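Local coordinates for putative acetyltransferase Ta0821 (Thermoplasma acidophilum DSM 1728, PDB 3C26), which probably transfers acyl groups other than amino-acyl groups, as a putative acetyltransferase of the GNAT family, at residues 44-48 with 177-181; 72-76 with 87-93; 162-166 with 191-196; 168-172 with 219-223; 174-178 with 204-208. All blocks are in the same frame, centred on the assembly; numbering follows the deposited sequence.

Interaction 1 of 5, residues 44-48 with 177-181; sequences TMDDY and IDWKY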
# COMPACT_ATOMS: atom_id res chain seq x y z
N THR A 44 -6.79 9.57 2.68
CA THR A 44 -8.01 10.33 2.94
C THR A 44 -8.20 11.55 2.08
O THR A 44 -9.13 12.32 2.26
CB THR A 44 -8.10 10.72 4.43
OG1 THR A 44 -7.08 11.66 4.74
CG2 THR A 44 -7.99 9.51 5.33
N MSE A 45 -7.34 11.69 1.08
CA MSE A 45 -7.47 12.81 0.17
C MSE A 45 -8.80 12.79 -0.58
O MSE A 45 -9.39 13.83 -0.84
CB MSE A 45 -6.34 12.83 -0.85
CG MSE A 45 -6.26 14.13 -1.59
SE MSE A 45 -4.54 14.49 -2.46
CE MSE A 45 -4.49 13.03 -3.75
N ASP A 46 -9.27 11.61 -0.92
CA ASP A 46 -10.53 11.47 -1.68
C ASP A 46 -11.71 11.92 -0.87
O ASP A 46 -12.63 12.54 -1.40
CB ASP A 46 -10.77 10.03 -2.21
CG ASP A 46 -10.04 9.74 -3.52
OD1 ASP A 46 -10.61 10.02 -4.60
OD2 ASP A 46 -8.87 9.30 -3.51
N ASP A 47 -11.67 11.61 0.41
CA ASP A 47 -12.76 11.95 1.31
C ASP A 47 -12.76 13.45 1.56
O ASP A 47 -13.80 14.05 1.80
CB ASP A 47 -12.61 11.26 2.67
CG ASP A 47 -12.65 9.73 2.57
OD1 ASP A 47 -13.62 9.15 2.06
OD2 ASP A 47 -11.67 9.13 2.98
N TYR A 48 -11.56 14.02 1.60
CA TYR A 48 -11.39 15.47 1.76
C TYR A 48 -12.05 16.16 0.57
O TYR A 48 -12.91 16.99 0.72
CB TYR A 48 -9.91 15.91 1.81
CG TYR A 48 -9.78 17.45 1.76
CD1 TYR A 48 -10.18 18.24 2.83
CD2 TYR A 48 -9.28 18.09 0.64
CE1 TYR A 48 -10.08 19.63 2.79
CE2 TYR A 48 -9.17 19.47 0.59
CZ TYR A 48 -9.58 20.23 1.65
OH TYR A 48 -9.45 21.60 1.59
N ILE A 177 -0.85 22.89 4.89
CA ILE A 177 -1.94 23.44 5.63
C ILE A 177 -3.22 23.31 4.80
O ILE A 177 -3.29 23.76 3.66
CB ILE A 177 -1.70 24.87 5.99
CG1 ILE A 177 -0.43 24.98 6.87
CG2 ILE A 177 -2.87 25.45 6.77
CD1 ILE A 177 -0.25 26.36 7.45
N ASP A 178 -4.23 22.69 5.39
CA ASP A 178 -5.50 22.49 4.67
C ASP A 178 -5.26 22.03 3.24
O ASP A 178 -5.76 22.61 2.28
CB ASP A 178 -6.33 23.77 4.67
CG ASP A 178 -7.72 23.60 4.03
OD1 ASP A 178 -8.28 22.52 4.09
OD2 ASP A 178 -8.26 24.57 3.48
N TRP A 179 -4.44 20.99 3.11
CA TRP A 179 -4.12 20.30 1.84
C TRP A 179 -3.42 21.12 0.76
O TRP A 179 -3.43 20.78 -0.43
CB TRP A 179 -5.37 19.62 1.24
CG TRP A 179 -5.90 18.54 2.09
CD1 TRP A 179 -6.80 18.69 3.12
CD2 TRP A 179 -5.57 17.14 2.05
NE1 TRP A 179 -7.02 17.49 3.71
CE2 TRP A 179 -6.32 16.51 3.06
CE3 TRP A 179 -4.71 16.36 1.27
CZ2 TRP A 179 -6.25 15.14 3.32
CZ3 TRP A 179 -4.65 14.99 1.52
CH2 TRP A 179 -5.41 14.41 2.55
N LYS A 180 -2.83 22.21 1.23
CA LYS A 180 -2.06 23.12 0.42
C LYS A 180 -0.64 23.17 1.01
O LYS A 180 -0.46 23.33 2.20
CB LYS A 180 -2.73 24.51 0.44
CG LYS A 180 -4.11 24.55 -0.18
CD LYS A 180 -4.87 25.86 0.11
CE LYS A 180 -5.62 25.78 1.41
NZ LYS A 180 -6.34 27.07 1.87
N TYR A 181 0.36 22.98 0.16
CA TYR A 181 1.75 23.12 0.57
C TYR A 181 2.21 24.55 0.26
O TYR A 181 2.36 24.96 -0.89
CB TYR A 181 2.65 22.07 -0.13
CG TYR A 181 4.00 21.88 0.55
CD1 TYR A 181 4.10 21.17 1.77
CD2 TYR A 181 5.16 22.38 -0.01
CE1 TYR A 181 5.30 20.97 2.38
CE2 TYR A 181 6.36 22.20 0.63
CZ TYR A 181 6.43 21.52 1.82
OH TYR A 181 7.66 21.35 2.42
O HOH W 1 -7.52 23.08 0.15
O HOH W 2 -10.96 24.09 2.62
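Tyr48 and Trp179 stack face to face, and this aromatic pair dominates the contact. The phenol ring lies on the five-membered ring of the indole, with the two centroids 3.7 Å apart and the planes 21° from parallel. CG anti to the backbone N (chi1 171°) carries the Tyr48 ring onto the indole. Trp179 CD1 sits over the middle of the Tyr48 ring, whereas Tyr48 CG stands nearer the rim of the indole. The side chains slide past each other in opposite directions, which also brings Tyr48 CB over the five-membered ring of Trp179 as a CH-pi contact.

Apolar packing continues on the six-membered ring. Met45, present as selenomethionine, lays CG 3.6 Å from Trp179 CZ3, and its SE makes an oblique Met-aromatic contact. With an alanine in place of Trp179, the Tyr48 ring would probably lose its stacking partner and a gap would open beside Met45.

Polar groups lie at the margins. Thr44 OG1 is in the indole plane at the ring edge, 3.8 Å from Trp179 CZ2; its hydrogen-bond partners are Tyr242 and Asp216. Tyr48 OH is 2.9 Å from Asp178 OD1, with ring and carboxylate planes 86° apart. Two waters bridge the same hydroxyl, one donating to Asp178 O and the other to Asp178 OD2. Lys180 NZ adds a long, weak salt bridge to Asp178 OD2, and Glu78 is its second acidic partner.

Trp179 occupies the type I' turn joining strands 174-177 and 180-183, and the turn presses on the first turn of helix 45-58. Phe218 of strand 214-221 and Tyr242 of strand 237-243 meet the indole edge-to-face.

Interaction 2 of 5, residues 72-76 with 87-93; sequences VATIH and LGGLRVH. With EDO (1,2-ethanediol), chain E; NO3 (nitrate ion), chain B.
Thr74 and Arg91, a hydrogen-bonded pair of antiparallel strands, lie side by side and point the same way, with Thr74 OG1 3.4 Å from Arg91 CB. The threonine hydroxyl, held between backbone N and carbonyl carbon (chi1 62°), donates to Gly89 O at 3.0 Å, almost in line with that carbonyl. Arg91 runs extended and meets a nitrate, probably from the crystallisation liquor, edge-on: Arg91 NE reaches nitrate O1 at 2.8 Å and Arg91 NH2 reaches nitrate O2 at 3.0 Å, both fairly straight. Its NH1 forms a salt bridge with Asp50. A leucine in place of Arg91 would probably leave Asp50 without its mate and the anion without its two-pronged grip.

His76 ND1 meets O2 of an ethanediol of like origin at the ring edge, a suspiciously short bond, while His76 N donates to Gly88 O (2.7 Å). Ile75 and Leu90 side chains cross at a slant, Ile75 CD1 lying 4.1 Å from Leu90 CB.

Between the Thr74-Arg91 and His76-Gly88 pairs the register slips by one residue, a beta bulge. Gly89 there has phi 64°, and a side chain on it would crowd His76 CB. The bulge is consistent with that of GNAT strand beta4, where acetyl-CoA binds in relatives.

Strands 62-67 and 119-125 flank this hairpin, and helix 101-113 packs on Ile75, Leu87 and Leu90.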
# COMPACT_ATOMS: atom_id res chain seq x y z
N VAL A 72 -16.67 17.14 -18.28
CA VAL A 72 -16.15 15.75 -18.27
C VAL A 72 -14.94 15.53 -17.32
O VAL A 72 -14.56 14.40 -16.98
CB VAL A 72 -15.86 15.22 -19.74
CG1 VAL A 72 -17.14 15.25 -20.63
CG2 VAL A 72 -14.69 15.97 -20.39
N ALA A 73 -14.36 16.63 -16.86
CA ALA A 73 -13.19 16.61 -15.95
C ALA A 73 -13.14 17.89 -15.13
O ALA A 73 -13.63 18.98 -15.56
CB ALA A 73 -11.89 16.46 -16.72
N THR A 74 -12.55 17.76 -13.95
CA THR A 74 -12.35 18.93 -13.09
C THR A 74 -10.91 19.08 -12.70
O THR A 74 -10.13 18.11 -12.68
CB THR A 74 -13.16 18.82 -11.75
OG1 THR A 74 -12.72 17.66 -10.99
CG2 THR A 74 -14.66 18.71 -12.00
N ILE A 75 -10.56 20.32 -12.42
CA ILE A 75 -9.32 20.63 -11.71
C ILE A 75 -9.62 21.82 -10.77
O ILE A 75 -10.28 22.78 -11.18
CB ILE A 75 -8.12 20.98 -12.66
CG1 ILE A 75 -6.83 21.16 -11.87
CG2 ILE A 75 -8.35 22.31 -13.38
CD1 ILE A 75 -6.14 19.94 -11.55
N HIS A 76 -9.12 21.72 -9.53
CA HIS A 76 -9.19 22.83 -8.56
C HIS A 76 -7.86 23.61 -8.56
O HIS A 76 -6.80 23.04 -8.64
CB HIS A 76 -9.50 22.31 -7.15
CG HIS A 76 -9.51 23.38 -6.09
ND1 HIS A 76 -8.66 23.36 -4.99
CD2 HIS A 76 -10.27 24.49 -5.95
CE1 HIS A 76 -8.89 24.43 -4.25
NE2 HIS A 76 -9.87 25.12 -4.80
N LEU A 87 -2.72 22.99 -6.96
CA LEU A 87 -3.65 22.31 -7.84
C LEU A 87 -4.00 20.99 -7.23
O LEU A 87 -3.15 20.32 -6.59
CB LEU A 87 -3.02 22.04 -9.18
CG LEU A 87 -2.48 23.26 -9.94
CD1 LEU A 87 -1.72 22.75 -11.12
CD2 LEU A 87 -3.63 24.26 -10.34
N GLY A 88 -5.26 20.64 -7.43
CA GLY A 88 -5.75 19.33 -7.10
C GLY A 88 -7.18 19.09 -7.46
O GLY A 88 -7.76 19.78 -8.29
N GLY A 89 -7.75 18.06 -6.87
CA GLY A 89 -9.12 17.74 -7.15
C GLY A 89 -9.30 17.34 -8.61
O GLY A 89 -10.33 17.60 -9.21
N LEU A 90 -8.26 16.74 -9.19
CA LEU A 90 -8.33 16.21 -10.59
C LEU A 90 -9.22 14.96 -10.66
O LEU A 90 -8.90 13.87 -10.15
CB LEU A 90 -6.92 15.96 -11.20
CG LEU A 90 -6.86 15.96 -12.74
CD1 LEU A 90 -5.38 15.99 -13.24
CD2 LEU A 90 -7.61 14.75 -13.39
N ARG A 91 -10.37 15.15 -11.30
CA ARG A 91 -11.40 14.11 -11.44
C ARG A 91 -11.97 14.09 -12.83
O ARG A 91 -12.01 15.08 -13.53
CB ARG A 91 -12.51 14.30 -10.40
CG ARG A 91 -11.99 14.04 -9.00
CD ARG A 91 -13.08 14.14 -7.93
NE ARG A 91 -12.55 13.81 -6.61
CZ ARG A 91 -13.30 13.55 -5.54
NH1 ARG A 91 -14.62 13.60 -5.59
NH2 ARG A 91 -12.72 13.18 -4.42
N VAL A 92 -12.37 12.89 -13.24
CA VAL A 92 -12.95 12.66 -14.53
C VAL A 92 -14.26 11.84 -14.36
O VAL A 92 -14.47 11.04 -13.40
CB VAL A 92 -11.97 11.92 -15.50
CG1 VAL A 92 -10.58 12.67 -15.59
CG2 VAL A 92 -11.78 10.44 -15.09
N HIS A 93 -15.14 12.09 -15.31
CA HIS A 93 -16.34 11.31 -15.43
C HIS A 93 -15.91 9.84 -15.64
O HIS A 93 -14.95 9.56 -16.34
CB HIS A 93 -17.19 11.79 -16.60
CG HIS A 93 -18.40 10.95 -16.80
ND1 HIS A 93 -18.38 9.77 -17.52
CD2 HIS A 93 -19.66 11.07 -16.31
CE1 HIS A 93 -19.59 9.23 -17.50
NE2 HIS A 93 -20.38 10.00 -16.77
C1 EDO E . -5.58 22.25 -2.97
O1 EDO E . -6.63 23.06 -2.46
C2 EDO E . -6.18 21.07 -3.68
O2 EDO E . -6.96 21.50 -4.77
N NO3 B . -9.17 13.65 -5.32
O1 NO3 B . -9.84 14.25 -6.35
O2 NO3 B . -9.80 12.72 -4.56
O3 NO3 B . -7.85 13.91 -5.11

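Interaction 3 of 5, residues 162-166 with 191-196; sequences KPVNE and HEEYSN
Between Pro163 and Asn165 on one segment and His191, Ser195 and Asn196 on the other runs a thin surface contact. It joins the start of edge strand 164-168 to the chain that leads from helix 187-193 into a 3-10 turn at Ser195 and Asn196. That turn precedes strand 198-200, the parallel neighbour of 164-168, to which Val164 and Glu166 are tied by backbone hydrogen bonds. The contact therefore lies beside the sheet edge, far from the centre of the chain.

The first bond of the His191 side chain points toward the strand, and CG anti to the backbone N (chi1 -173°) carries the ring on; Leu198 and Val200 pack against it. The ring presents CE1 edge-on to Val164 O at 4.0 Å. The Asn165 amide stands almost upright to the ring, 82° between planes. Although Asn165 OD1 comes within 2.5 Å of His191 NE2, the angle is poor and this is not a hydrogen bond; so short an approach makes the modelled placement doubtful.

A water lies between Ser195 O and Val164 O, but which of them it donates to is doubtful. Pro163 packs on backbone, its CB 3.2 Å from the carbonyl oxygen Ser195 O.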
# COMPACT_ATOMS: atom_id res chain seq x y z
N LYS A 162 -7.63 20.48 20.46
CA LYS A 162 -7.79 21.91 20.53
C LYS A 162 -6.53 22.60 19.97
O LYS A 162 -5.43 22.07 20.07
CB LYS A 162 -8.02 22.29 21.99
CG LYS A 162 -9.40 21.92 22.54
CD LYS A 162 -10.32 23.15 22.52
CE LYS A 162 -11.69 22.90 23.15
NZ LYS A 162 -12.74 22.56 22.13
N PRO A 163 -6.70 23.78 19.37
CA PRO A 163 -5.55 24.45 18.80
C PRO A 163 -4.62 25.01 19.83
O PRO A 163 -5.04 25.40 20.89
CB PRO A 163 -6.20 25.60 18.03
CG PRO A 163 -7.42 25.91 18.83
CD PRO A 163 -7.94 24.55 19.16
N VAL A 164 -3.33 25.04 19.50
CA VAL A 164 -2.31 25.68 20.35
C VAL A 164 -1.64 26.79 19.55
O VAL A 164 -1.13 26.62 18.46
CB VAL A 164 -1.29 24.71 20.89
CG1 VAL A 164 -0.21 25.48 21.69
CG2 VAL A 164 -1.98 23.69 21.74
N ASN A 165 -1.66 27.97 20.14
CA ASN A 165 -1.30 29.17 19.41
C ASN A 165 -0.12 29.93 19.97
O ASN A 165 -0.24 31.06 20.46
CB ASN A 165 -2.52 30.07 19.35
CG ASN A 165 -2.36 31.16 18.37
OD1 ASN A 165 -1.32 31.25 17.70
ND2 ASN A 165 -3.38 32.05 18.28
N GLU A 166 1.03 29.27 19.88
CA GLU A 166 2.31 29.81 20.31
C GLU A 166 3.24 30.08 19.14
O GLU A 166 2.86 29.98 17.98
CB GLU A 166 2.98 28.86 21.29
CG GLU A 166 2.15 28.60 22.53
CD GLU A 166 1.98 29.85 23.42
OE1 GLU A 166 2.24 31.00 22.95
OE2 GLU A 166 1.61 29.68 24.60
N HIS A 191 0.27 31.24 10.30
CA HIS A 191 -0.23 30.82 11.61
C HIS A 191 -1.55 31.50 11.99
O HIS A 191 -2.53 30.83 12.32
CB HIS A 191 0.81 31.02 12.73
CG HIS A 191 0.37 30.45 14.04
ND1 HIS A 191 -0.57 29.44 14.12
CD2 HIS A 191 0.75 30.70 15.31
CE1 HIS A 191 -0.78 29.13 15.39
NE2 HIS A 191 0.02 29.87 16.13
N GLU A 192 -1.57 32.82 11.93
CA GLU A 192 -2.75 33.58 12.37
C GLU A 192 -3.94 33.36 11.44
O GLU A 192 -5.06 33.77 11.72
CB GLU A 192 -2.42 35.07 12.49
N GLU A 193 -3.69 32.66 10.35
CA GLU A 193 -4.72 32.44 9.32
C GLU A 193 -5.51 31.12 9.47
O GLU A 193 -6.69 31.03 9.13
CB GLU A 193 -4.02 32.45 7.97
CG GLU A 193 -4.89 32.63 6.79
CD GLU A 193 -4.02 32.63 5.57
OE1 GLU A 193 -2.85 32.19 5.72
OE2 GLU A 193 -4.47 33.06 4.49
N TYR A 194 -4.85 30.10 9.98
CA TYR A 194 -5.52 28.79 10.20
C TYR A 194 -5.39 28.39 11.65
O TYR A 194 -5.24 27.22 12.00
CB TYR A 194 -4.90 27.72 9.35
CG TYR A 194 -5.03 27.93 7.88
CD1 TYR A 194 -6.12 27.46 7.19
CD2 TYR A 194 -4.02 28.56 7.18
CE1 TYR A 194 -6.22 27.63 5.83
CE2 TYR A 194 -4.11 28.76 5.84
CZ TYR A 194 -5.20 28.29 5.16
OH TYR A 194 -5.26 28.47 3.80
N SER A 195 -5.50 29.42 12.48
CA SER A 195 -5.23 29.35 13.91
C SER A 195 -6.05 28.31 14.69
O SER A 195 -5.54 27.67 15.62
CB SER A 195 -5.40 30.73 14.54
OG SER A 195 -6.75 31.18 14.40
N ASN A 196 -7.30 28.12 14.29
CA ASN A 196 -8.21 27.18 14.96
C ASN A 196 -7.98 25.73 14.55
O ASN A 196 -8.62 24.80 15.06
CB ASN A 196 -9.69 27.53 14.72
CG ASN A 196 -10.18 28.63 15.64
OD1 ASN A 196 -9.64 28.85 16.74
ND2 ASN A 196 -11.21 29.34 15.20
O HOH W 3 -3.36 28.17 16.67

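Interaction 4 of 5, residues 168-172 with 219-223; sequences YAGRW and VNDSD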
# COMPACT_ATOMS: atom_id res chain seq x y z
N TYR A 168 6.47 29.48 16.65
CA TYR A 168 7.18 28.41 15.97
C TYR A 168 8.66 28.73 15.92
O TYR A 168 9.11 29.64 15.20
CB TYR A 168 6.70 28.23 14.55
CG TYR A 168 7.41 27.14 13.80
CD1 TYR A 168 7.51 25.88 14.33
CD2 TYR A 168 7.93 27.37 12.53
CE1 TYR A 168 8.11 24.89 13.64
CE2 TYR A 168 8.51 26.35 11.81
CZ TYR A 168 8.64 25.13 12.39
OH TYR A 168 9.23 24.07 11.69
N ALA A 169 9.39 27.95 16.69
CA ALA A 169 10.84 28.10 16.86
C ALA A 169 11.57 27.14 15.94
O ALA A 169 12.78 27.11 15.88
CB ALA A 169 11.22 27.86 18.35
N GLY A 170 10.79 26.36 15.24
CA GLY A 170 11.28 25.36 14.30
C GLY A 170 11.90 25.98 13.05
O GLY A 170 11.84 27.20 12.84
N ARG A 171 12.36 25.08 12.20
CA ARG A 171 13.24 25.40 11.10
C ARG A 171 12.67 25.19 9.73
O ARG A 171 13.36 25.42 8.72
CB ARG A 171 14.50 24.53 11.25
CG ARG A 171 15.48 24.98 12.32
CD ARG A 171 16.57 25.85 11.74
NE ARG A 171 16.04 27.10 11.18
CZ ARG A 171 15.50 28.07 11.89
NH1 ARG A 171 15.37 27.95 13.20
NH2 ARG A 171 15.07 29.16 11.31
N TRP A 172 11.44 24.70 9.68
CA TRP A 172 10.75 24.55 8.41
C TRP A 172 9.98 25.82 8.09
O TRP A 172 9.53 26.53 8.99
CB TRP A 172 9.78 23.39 8.46
CG TRP A 172 10.50 22.16 8.58
CD1 TRP A 172 10.78 21.48 9.74
CD2 TRP A 172 11.15 21.48 7.54
NE1 TRP A 172 11.53 20.40 9.45
CE2 TRP A 172 11.76 20.37 8.10
CE3 TRP A 172 11.24 21.69 6.16
CZ2 TRP A 172 12.48 19.46 7.33
CZ3 TRP A 172 11.93 20.77 5.42
CH2 TRP A 172 12.55 19.69 6.00
N VAL A 219 1.72 16.46 10.23
CA VAL A 219 2.83 16.78 11.12
C VAL A 219 3.94 17.36 10.31
O VAL A 219 4.72 16.65 9.67
CB VAL A 219 3.28 15.57 11.90
CG1 VAL A 219 4.36 15.95 12.97
CG2 VAL A 219 2.08 14.95 12.56
N ASN A 220 3.99 18.68 10.35
CA ASN A 220 4.98 19.49 9.62
C ASN A 220 6.32 19.63 10.33
O ASN A 220 7.35 19.88 9.72
CB ASN A 220 4.40 20.87 9.35
CG ASN A 220 3.28 20.84 8.30
OD1 ASN A 220 3.51 20.39 7.18
ND2 ASN A 220 2.08 21.30 8.67
N ASP A 221 6.26 19.50 11.65
CA ASP A 221 7.43 19.58 12.53
C ASP A 221 7.08 19.10 13.93
O ASP A 221 5.95 19.20 14.41
CB ASP A 221 8.03 21.00 12.60
CG ASP A 221 9.53 20.99 13.04
OD1 ASP A 221 10.05 19.89 13.41
OD2 ASP A 221 10.16 22.06 12.95
N SER A 222 8.08 18.52 14.56
CA SER A 222 7.95 18.05 15.94
C SER A 222 9.31 17.69 16.51
O SER A 222 10.14 17.17 15.78
CB SER A 222 7.03 16.83 16.04
OG SER A 222 7.05 16.38 17.39
N ASP A 223 9.54 17.96 17.79
CA ASP A 223 10.80 17.54 18.38
C ASP A 223 10.71 16.09 18.76
O ASP A 223 11.71 15.46 18.98
CB ASP A 223 11.19 18.39 19.61
O HOH W 4 12.75 22.44 13.32
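A classic beta bulge places Asn220 and Asp221 both opposite Phe205 on the adjoining strand, and the Asp221 carboxylate meets the loop of residues 168-172. Tyr168, its CG anti to the backbone N (chi1 180°), extends its hydroxyl to the acid: Tyr168 OH donates to Asp221 OD2 at 2.5 Å, using the anti lone pair of that oxygen, with ring and carboxylate planes 78° apart. The same hydroxyl accepts from Trp172 N at 3.1 Å. A water accepts a hydrogen bond from Arg171 N (2.9 Å) and donates one to Asp221 OD2 (2.6 Å).

Trp172 presents its edge to the acid, with CD1 3.3 Å from Asp221 OD2 in the indole plane and the carboxylate turned 89° to it. Over one face of this indole comes Asn220 O, which accepts a hydrogen bond from Arg244; Arg244 also makes a cation-pi contact with Trp172. Gly170 N lies over the Tyr168 ring, and a CB on this glycine would clash with Asp221 OD2 and Tyr168 CE1.

Accepting from Trp172 N while donating to Asp221 fixes the rotation of the tyrosine O-H. With phenol and water both donating hydrogen bonds to OD2, the carboxylate is likely to stay ionised even though Asp221 is buried.

Interaction 5 of 5, residues 174-178 with 204-208; sequences CFFID and TFVYF
Phe175 and Phe205 form an offset stack, centroids 4.0 Å apart and planes 17° from parallel. Phe175 CD2 lies over the middle of the Phe205 ring, while Phe205 CZ falls near the rim of Phe175; the closest atoms are Phe175 CE2 and Phe205 CE1 at 3.3 Å. The two side chains cross at about a right angle although their rings are nearly parallel.

Ile177 divides its branches between two rings. Its CD1 sits at the edge of Phe205, and its CG2 touches Tyr207 CD1 at 3.6 Å. The Tyr207 face is covered by backbone: Asp178 N stands over the ring centre, 3.3 Å from Tyr207 CE2. Beyond it the aspartate runs alongside the tyrosine, placing Asp178 CB 3.4 Å from Tyr207 OH. A water in the Tyr207 ring plane joins the two polar ends, donating to Asp178 OD1 at 2.6 Å and lying 2.8 Å from Tyr207 OH.

Phe205 and Tyr207 both point toward the hairpin from alternate positions of their strand, and CG anti to the backbone N (chi1 176° for Tyr207) extends the rings across. Tyr168 meets Phe205 edge-to-face, and Asn220 touches both stacked phenylalanines while its OD1 accepts from Phe176 N. On the opposing strand, Phe175 is backbone-bonded to Met182, and a disulfide links Cys174 to Cys183.

The strand axes approach to 7.2 Å at 28°, with side chains instead of backbone bonds between them. This is consistent with the small 174-177/180-183 hairpin packing its side chains against strand 204-211.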
# COMPACT_ATOMS: atom_id res chain seq x y z
N CYS A 174 8.11 25.74 4.87
CA CYS A 174 7.02 25.28 3.96
C CYS A 174 6.32 24.21 4.71
O CYS A 174 6.97 23.40 5.37
CB CYS A 174 7.50 24.76 2.62
SG CYS A 174 8.49 25.92 1.73
N PHE A 175 5.00 24.26 4.62
CA PHE A 175 4.09 23.42 5.38
C PHE A 175 2.86 23.01 4.61
O PHE A 175 2.43 23.69 3.71
CB PHE A 175 3.47 24.20 6.57
CG PHE A 175 4.40 25.13 7.27
CD1 PHE A 175 4.56 26.44 6.82
CD2 PHE A 175 5.05 24.73 8.43
CE1 PHE A 175 5.39 27.29 7.47
CE2 PHE A 175 5.90 25.59 9.10
CZ PHE A 175 6.07 26.87 8.62
N PHE A 176 2.30 21.89 5.02
CA PHE A 176 1.01 21.42 4.53
C PHE A 176 -0.01 22.03 5.45
O PHE A 176 0.01 21.79 6.65
CB PHE A 176 0.86 19.90 4.54
CG PHE A 176 0.71 19.30 3.18
CD1 PHE A 176 -0.21 19.81 2.28
CD2 PHE A 176 1.43 18.19 2.81
CE1 PHE A 176 -0.40 19.25 1.03
CE2 PHE A 176 1.26 17.62 1.55
CZ PHE A 176 0.32 18.17 0.67
N ILE A 177 -0.85 22.89 4.89
CA ILE A 177 -1.94 23.44 5.63
C ILE A 177 -3.22 23.31 4.80
O ILE A 177 -3.29 23.76 3.66
CB ILE A 177 -1.70 24.87 5.99
CG1 ILE A 177 -0.43 24.98 6.87
CG2 ILE A 177 -2.87 25.45 6.77
CD1 ILE A 177 -0.25 26.36 7.45
N ASP A 178 -4.23 22.69 5.39
CA ASP A 178 -5.50 22.49 4.67
C ASP A 178 -5.26 22.03 3.24
O ASP A 178 -5.76 22.61 2.28
CB ASP A 178 -6.33 23.77 4.67
CG ASP A 178 -7.72 23.60 4.03
OD1 ASP A 178 -8.28 22.52 4.09
OD2 ASP A 178 -8.26 24.57 3.48
N THR A 204 6.94 22.02 17.41
CA THR A 204 5.67 21.39 17.00
C THR A 204 4.89 22.31 16.05
O THR A 204 4.67 23.48 16.28
CB THR A 204 4.75 21.03 18.18
OG1 THR A 204 5.48 20.26 19.15
CG2 THR A 204 3.62 20.19 17.67
N PHE A 205 4.53 21.75 14.91
CA PHE A 205 3.75 22.49 13.94
C PHE A 205 2.88 21.48 13.22
O PHE A 205 3.31 20.80 12.31
CB PHE A 205 4.67 23.24 12.98
CG PHE A 205 3.96 24.25 12.13
CD1 PHE A 205 4.36 25.57 12.11
CD2 PHE A 205 2.85 23.89 11.40
CE1 PHE A 205 3.69 26.50 11.32
CE2 PHE A 205 2.18 24.80 10.62
CZ PHE A 205 2.60 26.11 10.57
N VAL A 206 1.64 21.36 13.72
CA VAL A 206 0.66 20.40 13.24
C VAL A 206 -0.65 21.06 12.79
O VAL A 206 -1.27 21.88 13.47
CB VAL A 206 0.30 19.34 14.35
CG1 VAL A 206 -0.70 18.30 13.87
CG2 VAL A 206 1.55 18.65 14.85
N TYR A 207 -1.04 20.70 11.60
CA TYR A 207 -2.33 21.11 11.07
C TYR A 207 -3.30 19.93 11.21
O TYR A 207 -2.98 18.81 10.84
CB TYR A 207 -2.20 21.54 9.60
CG TYR A 207 -3.56 21.87 9.04
CD1 TYR A 207 -4.12 23.12 9.20
CD2 TYR A 207 -4.31 20.88 8.43
CE1 TYR A 207 -5.39 23.40 8.71
CE2 TYR A 207 -5.57 21.14 7.96
CZ TYR A 207 -6.11 22.37 8.10
OH TYR A 207 -7.39 22.54 7.61
N PHE A 208 -4.47 20.19 11.79
CA PHE A 208 -5.49 19.17 11.95
C PHE A 208 -6.84 19.56 11.35
O PHE A 208 -7.20 20.72 11.24
CB PHE A 208 -5.65 18.73 13.43
CG PHE A 208 -6.20 19.77 14.32
CD1 PHE A 208 -7.58 19.92 14.47
CD2 PHE A 208 -5.36 20.58 15.05
CE1 PHE A 208 -8.08 20.92 15.28
CE2 PHE A 208 -5.86 21.56 15.83
CZ PHE A 208 -7.24 21.71 15.98
O HOH W 5 -8.29 20.58 5.88

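Interactions 1, 2 and 5 are buried, interaction 4 partly so, and interaction 3 lies at the surface. Interactions 1 and 5 use adjoining parts of one hairpin, the turn and its first strand, share Ile177 and Asp178, and both rely on stacked rings; the turn meets helix 45-58 and strand 174-177 meets strand 204-211. Interaction 4 adjoins interaction 5 through Asn220 and Asp221 but is mainly polar, centred on a buried carboxylate. Interaction 3, near interaction 5 at the sheet edge, has little beyond sparse packing and a water. Interaction 2, across the chain's centre from interactions 3 to 5, alone depends on backbone pairing; it meets interaction 1 where Arg91 NH2 touches Asp46 O.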